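Local coordinates for similar to hydroxylamine oxidoreductase (Kuenenia stuttgartiensis, PDB 6H5L), which binds eight hemes c and probably acts as an oxidoreductase of the hydroxylamine oxidoreductase family within a large reductase complex of an anammox bacterium, at residues V120-D125 with C129-A134. Sequence-based numbering, arbitrary orientation.
Sequences VGRVLD and CFDCHA. With HEC (heme c), chain D.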
loop_
_atom_site.group_PDB
_atom_site.type_symbol
_atom_site.label_atom_id
_atom_site.label_comp_id
_atom_site.label_asym_id
_atom_site.label_seq_id
_atom_site.Cartn_x
_atom_site.Cartn_y
_atom_site.Cartn_z
ATOM N N VAL A 120 -25.122 -19.526 30.684
ATOM C CA VAL A 120 -26.289 -18.726 31.040
ATOM C C VAL A 120 -27.544 -19.156 30.295
ATOM O O VAL A 120 -28.615 -18.573 30.515
ATOM C CB VAL A 120 -26.019 -17.224 30.811
ATOM C CG1 VAL A 120 -24.743 -16.798 31.525
ATOM C CG2 VAL A 120 -25.940 -16.909 29.321
ATOM N N GLY A 121 -27.447 -20.156 29.418
ATOM C CA GLY A 121 -28.611 -20.637 28.702
ATOM C C GLY A 121 -29.246 -19.636 27.765
ATOM O O GLY A 121 -30.419 -19.789 27.414
ATOM N N ARG A 122 -28.506 -18.613 27.346
ATOM C CA ARG A 122 -29.039 -17.549 26.513
ATOM C C ARG A 122 -28.105 -17.309 25.335
ATOM O O ARG A 122 -26.947 -17.731 25.339
ATOM C CB ARG A 122 -29.213 -16.251 27.314
ATOM C CG ARG A 122 -30.271 -15.301 26.775
ATOM C CD ARG A 122 -30.043 -13.896 27.304
ATOM N NE ARG A 122 -29.670 -13.897 28.715
ATOM C CZ ARG A 122 -29.340 -12.808 29.401
ATOM N NH1 ARG A 122 -29.337 -11.624 28.805
ATOM N NH2 ARG A 122 -29.013 -12.902 30.683
ATOM N N VAL A 123 -28.623 -16.623 24.319
ATOM C CA VAL A 123 -27.832 -16.174 23.178
ATOM C C VAL A 123 -27.420 -14.729 23.425
ATOM O O VAL A 123 -28.253 -13.894 23.798
ATOM C CB VAL A 123 -28.618 -16.312 21.863
ATOM C CG1 VAL A 123 -28.118 -15.314 20.824
ATOM C CG2 VAL A 123 -28.504 -17.730 21.329
ATOM N N LEU A 124 -26.137 -14.435 23.228
ATOM C CA LEU A 124 -25.573 -13.116 23.510
ATOM C C LEU A 124 -24.966 -12.548 22.231
ATOM O O LEU A 124 -23.765 -12.685 21.985
ATOM C CB LEU A 124 -24.537 -13.201 24.630
ATOM C CG LEU A 124 -25.062 -13.707 25.974
ATOM C CD1 LEU A 124 -23.928 -13.853 26.975
ATOM C CD2 LEU A 124 -26.140 -12.778 26.513
ATOM N N ASP A 125 -25.801 -11.901 21.419
ATOM C CA ASP A 125 -25.298 -11.143 20.282
ATOM C C ASP A 125 -24.737 -9.794 20.702
ATOM O O ASP A 125 -23.926 -9.216 19.968
ATOM C CB ASP A 125 -26.404 -10.948 19.243
ATOM C CG ASP A 125 -26.794 -12.241 18.558
ATOM O OD1 ASP A 125 -25.896 -13.069 18.295
ATOM O OD2 ASP A 125 -27.998 -12.432 18.283
ATOM N N CYS A 129 -26.976 -2.218 27.993
ATOM C CA CYS A 129 -27.205 -1.497 29.241
ATOM C C CYS A 129 -28.293 -2.165 30.067
ATOM O O CYS A 129 -28.239 -2.167 31.301
ATOM C CB CYS A 129 -27.590 -0.045 28.949
ATOM S SG CYS A 129 -27.158 0.548 27.296
ATOM N N PHE A 130 -29.296 -2.731 29.394
ATOM C CA PHE A 130 -30.346 -3.468 30.084
ATOM C C PHE A 130 -29.768 -4.629 30.884
ATOM O O PHE A 130 -30.208 -4.900 32.007
ATOM C CB PHE A 130 -31.363 -3.975 29.062
ATOM C CG PHE A 130 -32.768 -4.047 29.580
ATOM C CD1 PHE A 130 -33.214 -5.169 30.256
ATOM C CD2 PHE A 130 -33.651 -2.999 29.371
ATOM C CE1 PHE A 130 -34.510 -5.240 30.726
ATOM C CE2 PHE A 130 -34.948 -3.064 29.837
ATOM C CZ PHE A 130 -35.378 -4.186 30.517
ATOM N N ASP A 131 -28.775 -5.323 30.319
ATOM C CA ASP A 131 -28.235 -6.520 30.960
ATOM C C ASP A 131 -27.510 -6.185 32.260
ATOM O O ASP A 131 -27.566 -6.960 33.225
ATOM C CB ASP A 131 -27.299 -7.248 29.997
ATOM C CG ASP A 131 -28.011 -7.745 28.750
ATOM O OD1 ASP A 131 -29.083 -8.374 28.879
ATOM O OD2 ASP A 131 -27.500 -7.503 27.636
ATOM N N CYS A 132 -26.830 -5.039 32.308
ATOM C CA CYS A 132 -26.042 -4.659 33.474
ATOM C C CYS A 132 -26.781 -3.760 34.454
ATOM O O CYS A 132 -26.417 -3.737 35.634
ATOM C CB CYS A 132 -24.757 -3.942 33.039
ATOM S SG CYS A 132 -23.420 -5.017 32.460
ATOM N N HIS A 133 -27.806 -3.027 34.013
ATOM C CA HIS A 133 -28.409 -1.997 34.848
ATOM C C HIS A 133 -29.874 -2.218 35.193
ATOM O O HIS A 133 -30.333 -1.661 36.196
ATOM C CB HIS A 133 -28.280 -0.618 34.181
ATOM C CG HIS A 133 -26.882 -0.080 34.163
ATOM N ND1 HIS A 133 -26.241 0.368 35.299
ATOM C CD2 HIS A 133 -26.005 0.090 33.145
ATOM C CE1 HIS A 133 -25.029 0.785 34.982
ATOM N NE2 HIS A 133 -24.861 0.628 33.681
ATOM N N ALA A 134 -30.618 -2.996 34.411
ATOM C CA ALA A 134 -32.069 -3.080 34.560
ATOM C C ALA A 134 -32.427 -4.213 35.518
ATOM O O ALA A 134 -32.308 -5.392 35.172
ATOM C CB ALA A 134 -32.738 -3.275 33.204
HETATM FE FE HEC D . -23.176 1.389 32.913
HETATM C CHA HEC D . -22.364 2.876 35.877
HETATM C CHB HEC D . -24.810 4.291 31.946
HETATM C CHC HEC D . -24.224 -0.125 30.034
HETATM C CHD HEC D . -21.674 -1.568 33.896
HETATM N NA HEC D . -23.505 3.244 33.739
HETATM C C1A HEC D . -23.116 3.629 35.005
HETATM C C2A HEC D . -23.616 4.965 35.262
HETATM C C3A HEC D . -24.303 5.352 34.171
HETATM C C4A HEC D . -24.238 4.280 33.197
HETATM C CMA HEC D . -25.046 6.684 33.919
HETATM C CAA HEC D . -23.384 5.721 36.598
HETATM C CBA HEC D . -22.832 7.137 36.436
HETATM C CGA HEC D . -21.548 7.149 35.653
HETATM O O1A HEC D . -20.605 6.403 36.022
HETATM O O2A HEC D . -21.461 7.921 34.666
HETATM N NB HEC D . -24.331 1.966 31.313
HETATM C C1B HEC D . -24.852 3.224 31.077
HETATM C C2B HEC D . -25.436 3.226 29.752
HETATM C C3B HEC D . -25.285 2.005 29.228
HETATM C C4B HEC D . -24.578 1.194 30.198
HETATM C CMB HEC D . -26.138 4.435 29.099
HETATM C CAB HEC D . -25.744 1.518 27.835
HETATM C CBB HEC D . -24.890 2.169 26.723
HETATM N NC HEC D . -22.978 -0.492 32.122
HETATM C C1C HEC D . -23.507 -0.903 30.915
HETATM C C2C HEC D . -23.056 -2.253 30.657
HETATM C C3C HEC D . -22.472 -2.701 31.777
HETATM C C4C HEC D . -22.333 -1.574 32.686
HETATM C CMC HEC D . -23.584 -3.125 29.495
HETATM C CAC HEC D . -21.916 -4.126 32.017
HETATM C CBC HEC D . -20.769 -4.471 31.046
HETATM N ND HEC D . -22.225 0.730 34.637
HETATM C C1D HEC D . -21.567 -0.495 34.758
HETATM C C2D HEC D . -20.747 -0.459 35.950
HETATM C C3D HEC D . -20.966 0.929 36.555
HETATM C C4D HEC D . -21.899 1.594 35.681
HETATM C CMD HEC D . -19.832 -1.567 36.512
HETATM C CAD HEC D . -20.334 1.490 37.843
HETATM C CBD HEC D . -21.060 0.866 39.026
HETATM C CGD HEC D . -20.658 1.569 40.292
HETATM O O1D HEC D . -19.701 2.386 40.252
HETATM O O2D HEC D . -21.303 1.307 41.338
#
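A CxxCH heme c attachment motif, on the short helix 129-133, is tied here by D131 to R122 in the loop that leads from helix 107-120. NH1 of R122 lies 3.3 Å from OD1 of D131 in a salt bridge. The bond is bent, with an N-H...O angle of 135°. The oxygen sits at the guanidinium edge, near its plane, while NH1 meets the carboxylate from above, 55° out of its plane. CG of R122 is anti to the backbone N (chi1 -155°), and the chain bends at chi3 to bring NH1 to the helix. The other carboxylate oxygen, OD2, accepts a hydrogen bond from the backbone N of H128, which probably fixes the turn of the group. With an alanine here, the R122 guanidinium would probably lose this charged partner and the H128 N-H this acceptor. D131 is one of the two residues between the motif cysteines. C129 SG is bonded to heme CAB and C132 SG to CAC, each at 1.8 Å. H216 is the second axial ligand of this heme. The first is H133, whose ND1 is hydrogen-bonded to the R142 carbonyl and whose NE2 binds the iron at 2.0 Å.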